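Local coordinates for protein lipase (Penicillium expansum, PDB 3G7N) that hydrolyses triacylglycerols such as tributyrin as a secreted alkaline lipase of the alpha/beta-hydrolase fold, releasing free fatty acids, at residues A5-D10 and A215-C220; H12-L17 and N157-F162; L126-H131 and A136-A141. All coordinates share one frame; numbering follows the deposited sequence.

Contact 1. Residues A5-D10 and A215-C220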
loop_
_atom_site.group_PDB
_atom_site.type_symbol
_atom_site.label_atom_id
_atom_site.label_comp_id
_atom_site.label_asym_id
_atom_site.label_seq_id
_atom_site.Cartn_x
_atom_site.Cartn_y
_atom_site.Cartn_z
ATOM N N ALA A 5 -14.360 6.274 -13.289
ATOM C CA ALA A 5 -14.817 7.105 -12.181
ATOM C C ALA A 5 -15.269 6.262 -10.990
ATOM O O ALA A 5 -15.158 6.682 -9.837
ATOM C CB ALA A 5 -15.952 8.044 -12.636
ATOM N N ALA A 6 -15.819 5.088 -11.272
ATOM C CA ALA A 6 -16.360 4.231 -10.222
ATOM C C ALA A 6 -15.300 3.778 -9.217
ATOM O O ALA A 6 -15.637 3.405 -8.096
ATOM C CB ALA A 6 -17.064 3.023 -10.831
ATOM N N ALA A 7 -14.032 3.789 -9.636
ATOM C CA ALA A 7 -12.904 3.410 -8.772
ATOM C C ALA A 7 -12.579 4.472 -7.732
ATOM O O ALA A 7 -11.849 4.195 -6.769
ATOM C CB ALA A 7 -11.680 3.114 -9.620
ATOM N N PHE A 8 -13.005 5.705 -7.972
ATOM C CA PHE A 8 -12.526 6.837 -7.186
ATOM C C PHE A 8 -12.940 6.761 -5.708
ATOM O O PHE A 8 -12.112 6.996 -4.824
ATOM C CB PHE A 8 -12.937 8.181 -7.808
ATOM C CG PHE A 8 -12.522 9.377 -6.999
ATOM C CD1 PHE A 8 -11.300 9.987 -7.230
ATOM C CD2 PHE A 8 -13.344 9.904 -6.027
ATOM C CE1 PHE A 8 -10.894 11.075 -6.485
ATOM C CE2 PHE A 8 -12.932 10.996 -5.268
ATOM C CZ PHE A 8 -11.719 11.605 -5.538
ATOM N N PRO A 9 -14.210 6.418 -5.419
ATOM C CA PRO A 9 -14.587 6.469 -4.008
ATOM C C PRO A 9 -13.745 5.562 -3.100
ATOM O O PRO A 9 -13.348 5.999 -2.021
ATOM C CB PRO A 9 -16.059 6.040 -4.018
ATOM C CG PRO A 9 -16.546 6.511 -5.368
ATOM C CD PRO A 9 -15.383 6.271 -6.304
ATOM N N ASP A 10 -13.415 4.366 -3.568
ATOM C CA ASP A 10 -12.625 3.481 -2.710
ATOM C C ASP A 10 -11.185 3.991 -2.578
ATOM O O ASP A 10 -10.550 3.833 -1.544
ATOM C CB ASP A 10 -12.650 2.025 -3.188
ATOM C CG ASP A 10 -13.977 1.342 -2.919
ATOM O OD1 ASP A 10 -14.783 1.905 -2.151
ATOM O OD2 ASP A 10 -14.155 0.204 -3.401
ATOM N N ALA A 215 -13.836 12.451 -11.860
ATOM C CA ALA A 215 -13.933 12.539 -13.315
ATOM C C ALA A 215 -12.599 12.220 -13.996
ATOM O O ALA A 215 -12.569 11.595 -15.066
ATOM C CB ALA A 215 -14.426 13.929 -13.732
ATOM N N SER A 216 -11.502 12.546 -13.318
ATOM C CA SER A 216 -10.168 12.375 -13.890
ATOM C C SER A 216 -9.598 10.983 -13.662
ATOM O O SER A 216 -8.481 10.718 -14.052
ATOM C CB SER A 216 -9.197 13.414 -13.327
ATOM O OG SER A 216 -8.916 13.173 -11.957
ATOM N N THR A 217 -10.325 10.138 -12.935
ATOM C CA THR A 217 -9.808 8.832 -12.527
ATOM C C THR A 217 -9.826 7.813 -13.652
ATOM O O THR A 217 -10.857 7.634 -14.323
ATOM C CB THR A 217 -10.586 8.277 -11.325
ATOM O OG1 THR A 217 -10.402 9.152 -10.212
ATOM C CG2 THR A 217 -10.084 6.880 -10.959
ATOM N N VAL A 218 -8.683 7.188 -13.907
ATOM C CA VAL A 218 -8.573 6.187 -14.928
ATOM C C VAL A 218 -8.044 4.868 -14.380
ATOM O O VAL A 218 -7.320 4.844 -13.371
ATOM C CB VAL A 218 -7.694 6.660 -16.113
ATOM C CG1 VAL A 218 -8.306 7.903 -16.759
ATOM C CG2 VAL A 218 -6.264 6.961 -15.650
ATOM N N LYS A 219 -8.398 3.778 -15.053
ATOM C CA LYS A 219 -7.771 2.487 -14.858
ATOM C C LYS A 219 -6.735 2.273 -15.931
ATOM O O LYS A 219 -7.015 2.401 -17.121
ATOM C CB LYS A 219 -8.825 1.383 -14.940
ATOM C CG LYS A 219 -8.285 -0.017 -14.739
ATOM C CD LYS A 219 -9.399 -1.061 -14.900
ATOM C CE LYS A 219 -8.985 -2.409 -14.335
ATOM N NZ LYS A 219 -10.125 -3.376 -14.302
ATOM N N CYS A 220 -5.513 2.001 -15.506
ATOM C CA CYS A 220 -4.374 1.954 -16.408
ATOM C C CYS A 220 -4.204 0.564 -16.992
ATOM O O CYS A 220 -4.627 -0.426 -16.401
ATOM C CB CYS A 220 -3.114 2.360 -15.639
ATOM S SG CYS A 220 -3.280 3.922 -14.747
#
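Two first torsions bring Phe8 and Thr217 together. In Phe8, CG lies opposite the backbone N (chi1 177°) and beside the carbonyl carbon, and the ring extends from there to Thr217; in Thr217, a chi1 of -63° places OG1 next to the backbone N and leaves CG2 trans to that N. The two side chains cross at about a right angle. Phe8 CD1 comes to 3.2 Å from Thr217 OG1, and the hydroxyl sits at the edge of the ring, near its plane, rather than over a face. Phe8 CB lies 3.6 Å from the same oxygen. No hydrogen bond joins the segments, and the hydroxyl is satisfied nearby, where OG1 bonds to the carbonyl O of Thr213. Threonine suits this buried place because it carries a polar and an apolar branch: while OG1 serves the turn, the methyl CG2 faces Ala7, 4.3 Å from its CB. The small Ala5 probably permits the close backbone approach, its CA 5.3 Å from that of Thr217. A bond from Phe8 N to Ala5 O, 3.0 Å long, closes a turn in the chain leading into helix 8-23. The aromatic ring of Phe8 also reaches Glu214 and Phe245 and meets the ring of His12, one turn along helix 8-23. The contact lies at the margin of the fold, where residues 5-8 meet the loop leading into strand 218-219, which runs between the edge strand 2-3 and strand 206-210 of the large sheet.

Contact 2. Residues H12-L17 and N157-F162. With SO4 (sulfate ion), chain E.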
loop_
_atom_site.group_PDB
_atom_site.type_symbol
_atom_site.label_atom_id
_atom_site.label_comp_id
_atom_site.label_asym_id
_atom_site.label_seq_id
_atom_site.Cartn_x
_atom_site.Cartn_y
_atom_site.Cartn_z
ATOM N N HIS A 12 -10.219 7.170 -2.828
ATOM C CA HIS A 12 -10.331 8.347 -1.993
ATOM C C HIS A 12 -10.362 7.966 -0.504
ATOM O O HIS A 12 -9.665 8.547 0.309
ATOM C CB HIS A 12 -11.583 9.166 -2.396
ATOM C CG HIS A 12 -11.775 10.417 -1.609
ATOM N ND1 HIS A 12 -10.984 11.535 -1.772
ATOM C CD2 HIS A 12 -12.748 10.777 -0.734
ATOM C CE1 HIS A 12 -11.442 12.516 -1.017
ATOM N NE2 HIS A 12 -12.475 12.063 -0.331
ATOM N N ARG A 13 -11.139 6.932 -0.173
ATOM C CA ARG A 13 -11.134 6.391 1.184
ATOM C C ARG A 13 -9.742 5.889 1.579
ATOM O O ARG A 13 -9.284 6.155 2.672
ATOM C CB ARG A 13 -12.184 5.287 1.356
ATOM C CG ARG A 13 -12.090 4.589 2.710
ATOM C CD ARG A 13 -13.205 3.552 2.893
ATOM N NE ARG A 13 -13.028 2.744 4.097
ATOM C CZ ARG A 13 -12.323 1.619 4.151
ATOM N NH1 ARG A 13 -11.685 1.162 3.087
ATOM N NH2 ARG A 13 -12.249 0.961 5.304
ATOM N N ALA A 14 -9.098 5.163 0.679
ATOM C CA ALA A 14 -7.764 4.657 0.950
ATOM C C ALA A 14 -6.809 5.814 1.268
ATOM O O ALA A 14 -5.951 5.695 2.136
ATOM C CB ALA A 14 -7.260 3.856 -0.226
ATOM N N ALA A 15 -6.943 6.916 0.538
ATOM C CA ALA A 15 -6.087 8.075 0.761
ATOM C C ALA A 15 -6.369 8.745 2.085
ATOM O O ALA A 15 -5.448 9.180 2.768
ATOM C CB ALA A 15 -6.222 9.051 -0.390
ATOM N N LYS A 16 -7.653 8.790 2.480
ATOM C CA LYS A 16 -7.993 9.298 3.810
ATOM C C LYS A 16 -7.399 8.454 4.941
ATOM O O LYS A 16 -6.857 8.977 5.894
ATOM C CB LYS A 16 -9.509 9.455 3.988
ATOM C CG LYS A 16 -10.093 10.568 3.111
ATOM C CD LYS A 16 -11.622 10.430 2.931
ATOM C CE LYS A 16 -12.381 10.674 4.200
ATOM N NZ LYS A 16 -13.848 10.633 3.906
ATOM N N LEU A 17 -7.503 7.131 4.820
ATOM C CA LEU A 17 -6.916 6.237 5.807
ATOM C C LEU A 17 -5.403 6.392 5.862
ATOM O O LEU A 17 -4.803 6.384 6.938
ATOM C CB LEU A 17 -7.272 4.784 5.490
ATOM C CG LEU A 17 -8.760 4.423 5.606
ATOM C CD1 LEU A 17 -8.981 3.000 5.161
ATOM C CD2 LEU A 17 -9.284 4.619 7.020
ATOM N N ASN A 157 -4.567 -1.473 -1.268
ATOM C CA ASN A 157 -4.424 -0.215 -2.018
ATOM C C ASN A 157 -3.131 0.479 -1.639
ATOM O O ASN A 157 -3.032 1.042 -0.544
ATOM C CB ASN A 157 -5.608 0.706 -1.722
ATOM C CG ASN A 157 -6.923 0.142 -2.229
ATOM O OD1 ASN A 157 -7.080 -0.104 -3.420
ATOM N ND2 ASN A 157 -7.872 -0.067 -1.316
ATOM N N ALA A 158 -2.123 0.327 -2.495
ATOM C CA ALA A 158 -0.844 1.019 -2.305
ATOM C C ALA A 158 -0.894 2.341 -3.055
ATOM O O ALA A 158 -1.119 2.349 -4.275
ATOM C CB ALA A 158 0.308 0.169 -2.838
ATOM N N LEU A 159 -0.719 3.451 -2.343
ATOM C CA LEU A 159 -0.806 4.769 -2.965
ATOM C C LEU A 159 0.581 5.361 -3.182
ATOM O O LEU A 159 1.433 5.356 -2.279
ATOM C CB LEU A 159 -1.637 5.713 -2.103
ATOM C CG LEU A 159 -3.034 5.167 -1.754
ATOM C CD1 LEU A 159 -3.765 6.169 -0.866
ATOM C CD2 LEU A 159 -3.869 4.843 -2.993
ATOM N N ASN A 160 0.809 5.852 -4.391
ATOM C CA ASN A 160 2.020 6.622 -4.699
ATOM C C ASN A 160 3.297 5.832 -4.377
ATOM O O ASN A 160 4.260 6.386 -3.842
ATOM C CB ASN A 160 2.033 7.997 -3.981
ATOM C CG ASN A 160 0.821 8.868 -4.329
ATOM O OD1 ASN A 160 -0.277 8.352 -4.576
ATOM N ND2 ASN A 160 0.988 10.183 -4.303
ATOM N N ALA A 161 3.310 4.550 -4.742
ATOM C CA ALA A 161 4.364 3.623 -4.332
ATOM C C ALA A 161 5.406 3.388 -5.399
ATOM O O ALA A 161 5.094 3.258 -6.574
ATOM C CB ALA A 161 3.774 2.296 -3.907
ATOM N N PHE A 162 6.649 3.233 -4.956
ATOM C CA PHE A 162 7.721 2.728 -5.803
ATOM C C PHE A 162 7.683 1.192 -5.847
ATOM O O PHE A 162 7.149 0.557 -4.938
ATOM C CB PHE A 162 9.080 3.237 -5.297
ATOM C CG PHE A 162 9.322 2.999 -3.837
ATOM C CD1 PHE A 162 9.942 1.832 -3.410
ATOM C CD2 PHE A 162 8.965 3.938 -2.888
ATOM C CE1 PHE A 162 10.235 1.634 -2.064
ATOM C CE2 PHE A 162 9.237 3.732 -1.538
ATOM C CZ PHE A 162 9.934 2.604 -1.136
HETATM S S SO4 E . -15.040 13.126 5.968
HETATM O O1 SO4 E . -13.857 13.850 6.429
HETATM O O2 SO4 E . -14.914 11.666 6.069
HETATM O O3 SO4 E . -16.226 13.565 6.710
HETATM O O4 SO4 E . -15.278 13.492 4.567
#
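Ala14 and Ala15 of helix 8-23 pack on Leu159 of strand 154-159, a helix-on-sheet contact of the alpha/beta-hydrolase fold in which the short segments' axes cross at -67° and approach to 9.1 Å. The tight part is buried and apolar. Leu159, with CG beside its backbone N (chi1 -54°), sends a single methyl, CD1, against the helix backbone, 3.4 Å from Ala15 CA and 3.8 Å from Ala15 CB. With only a methyl at each of the two helix positions, alanine lets the leucine press almost onto the main chain. Asn157 joins through its aliphatic part, CB lying 3.9 Å from Ala14 CB, while its OD1 is satisfied by Asn181 ND2 on the adjacent strand. The Leu159 side chain is also about 7 Å from that of Ser132, the nucleophile, so this packing lies close to the active site. The other side of the helix is less enclosed. There Lys16, its long chain bent at chi3, turns away from the sheet toward a sulfate ion, most likely picked up from the crystallisation medium, which Ser258 also binds; Lys16 NZ donates a hydrogen bond of 2.6 Å to sulfate O2.

Contact 3. Residues L126-H131 and A136-A141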
loop_
_atom_site.group_PDB
_atom_site.type_symbol
_atom_site.label_atom_id
_atom_site.label_comp_id
_atom_site.label_asym_id
_atom_site.label_seq_id
_atom_site.Cartn_x
_atom_site.Cartn_y
_atom_site.Cartn_z
ATOM N N LEU A 126 -10.428 -8.762 4.267
ATOM C CA LEU A 126 -9.163 -8.098 4.634
ATOM C C LEU A 126 -8.881 -6.936 3.699
ATOM O O LEU A 126 -9.150 -6.990 2.490
ATOM C CB LEU A 126 -8.004 -9.092 4.577
ATOM C CG LEU A 126 -8.178 -10.353 5.422
ATOM C CD1 LEU A 126 -6.927 -11.217 5.311
ATOM C CD2 LEU A 126 -8.458 -10.001 6.887
ATOM N N GLU A 127 -8.222 -5.919 4.244
ATOM C CA GLU A 127 -7.695 -4.849 3.413
ATOM C C GLU A 127 -6.388 -4.330 3.975
ATOM O O GLU A 127 -6.142 -4.371 5.186
ATOM C CB GLU A 127 -8.708 -3.724 3.258
ATOM C CG GLU A 127 -9.026 -2.973 4.506
ATOM C CD GLU A 127 -10.027 -1.844 4.266
ATOM O OE1 GLU A 127 -9.973 -1.213 3.173
ATOM O OE2 GLU A 127 -10.786 -1.504 5.195
ATOM N N ALA A 128 -5.536 -3.846 3.076
ATOM C CA ALA A 128 -4.264 -3.213 3.459
ATOM C C ALA A 128 -4.122 -1.950 2.645
ATOM O O ALA A 128 -4.533 -1.903 1.484
ATOM C CB ALA A 128 -3.117 -4.150 3.159
ATOM N N VAL A 129 -3.551 -0.910 3.255
ATOM C CA VAL A 129 -3.469 0.389 2.580
ATOM C C VAL A 129 -2.321 1.193 3.158
ATOM O O VAL A 129 -1.998 1.077 4.351
ATOM C CB VAL A 129 -4.808 1.156 2.756
ATOM C CG1 VAL A 129 -5.169 1.317 4.207
ATOM C CG2 VAL A 129 -4.784 2.485 2.071
ATOM N N GLY A 130 -1.774 2.070 2.317
ATOM C CA GLY A 130 -0.794 3.029 2.790
ATOM C C GLY A 130 -0.257 3.841 1.644
ATOM O O GLY A 130 -0.432 3.501 0.487
ATOM N N HIS A 131 0.429 4.923 1.998
ATOM C CA HIS A 131 0.940 5.894 1.021
ATOM C C HIS A 131 2.481 5.975 1.072
ATOM O O HIS A 131 3.089 5.932 2.133
ATOM C CB HIS A 131 0.326 7.260 1.324
ATOM C CG HIS A 131 0.957 8.396 0.564
ATOM N ND1 HIS A 131 1.964 9.166 1.103
ATOM C CD2 HIS A 131 0.629 8.965 -0.616
ATOM C CE1 HIS A 131 2.275 10.127 0.247
ATOM N NE2 HIS A 131 1.482 10.030 -0.796
ATOM N N ALA A 136 4.611 1.072 -0.458
ATOM C CA ALA A 136 5.583 0.008 -0.717
ATOM C C ALA A 136 5.396 -1.097 0.323
ATOM O O ALA A 136 5.437 -2.301 -0.007
ATOM C CB ALA A 136 7.015 0.563 -0.697
ATOM N N LEU A 137 5.206 -0.725 1.586
ATOM C CA LEU A 137 4.934 -1.714 2.622
ATOM C C LEU A 137 3.652 -2.490 2.335
ATOM O O LEU A 137 3.600 -3.702 2.554
ATOM C CB LEU A 137 4.879 -1.068 4.013
ATOM C CG LEU A 137 6.223 -0.535 4.533
ATOM C CD1 LEU A 137 6.027 0.458 5.689
ATOM C CD2 LEU A 137 7.131 -1.691 4.934
ATOM N N THR A 138 2.621 -1.802 1.844
ATOM C CA THR A 138 1.358 -2.444 1.513
ATOM C C THR A 138 1.543 -3.460 0.387
ATOM O O THR A 138 0.851 -4.502 0.365
ATOM C CB THR A 138 0.337 -1.371 1.109
ATOM O OG1 THR A 138 0.015 -0.584 2.250
ATOM C CG2 THR A 138 -0.958 -1.961 0.562
ATOM N N SER A 139 2.500 -3.238 -0.512
ATOM C CA SER A 139 2.739 -4.200 -1.584
ATOM C C SER A 139 3.318 -5.511 -1.078
ATOM O O SER A 139 3.089 -6.563 -1.699
ATOM C CB SER A 139 3.577 -3.585 -2.717
ATOM O OG SER A 139 4.950 -3.503 -2.399
ATOM N N ILE A 140 4.023 -5.488 0.046
ATOM C CA ILE A 140 4.414 -6.725 0.703
ATOM C C ILE A 140 3.334 -7.230 1.644
ATOM O O ILE A 140 3.084 -8.446 1.691
ATOM C CB ILE A 140 5.818 -6.626 1.376
ATOM C CG1 ILE A 140 6.201 -7.973 2.011
ATOM C CG2 ILE A 140 5.924 -5.456 2.329
ATOM C CD1 ILE A 140 6.346 -9.117 1.004
ATOM N N ALA A 141 2.641 -6.329 2.353
ATOM C CA ALA A 141 1.500 -6.743 3.180
ATOM C C ALA A 141 0.472 -7.560 2.416
ATOM O O ALA A 141 -0.073 -8.541 2.940
ATOM C CB ALA A 141 0.820 -5.528 3.820
#
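Thr138 and Ala128 bury the most surface here, and Thr138 contributes the larger share. The threonine lies on the helix face turned to strand 125-131, with both of its branches against the strand. With chi1 at -68°, OG1 lies beside the backbone N and the methyl CG2 is trans to it; CG2 rests 4.0 Å from Ala128 CB and 3.7 Å from Ala128 O. The hydroxyl comes up against the next peptide, where OG1 is 3.1 Å from Val129 C. Gly130, with no side chain, lets its backbone N come within 3.2 Å of Thr138 OG1. That approach is not a hydrogen bond, because the angle is poor; OG1 is instead bonded to the carbonyl O of Gly134, one turn earlier in its own helix. A threonine can thus satisfy its hydroxyl within the helix while its methyl packs on the strand. Ala128 also meets Ala141, their CB atoms 4.2 Å apart, and two such small side chains allow helix and strand to lie close, with axes 7.1 Å apart at nearest approach. Gly130 also belongs to the GxSxG sequence of the nucleophile elbow, the sharp strand-to-helix turn that presents Ser132. The segments run nearly antiparallel, at 161°, as expected of a strand and the helix that follows it in a beta-alpha-beta unit, here strand 125-131, helix 133-148 and strand 154-159. Val129 turns from this interface to helix 8-23 on the other face of the sheet, touching Ala14 and Ser18, while Ala136 and Ala141 of helix 133-148 rest on helix 97-120.

How the contacts relate
Contacts 2 and 3 form the core, their centres 9 Å apart, whereas contact 1 sits at the margin and is only partly buried. Helix 8-23 serves both contacts 1 and 2, and all three reach the same large sheet. Contacts 2 and 3 meet directly, since strands 154-159 and 125-131 are neighbours: Asn157 N lies 2.8 Å from Ala128 O and Leu159 N 2.8 Å from Gly130 O, both probable hydrogen bonds. Helix 8-23 covers one face of this central pair and helix 133-148 the other. None of the contacts has a hydrogen bond between its segments. Contact 2 is mainly aliphatic, whereas a threonine hydroxyl meets an aromatic edge in contact 1 and a strand peptide in contact 3.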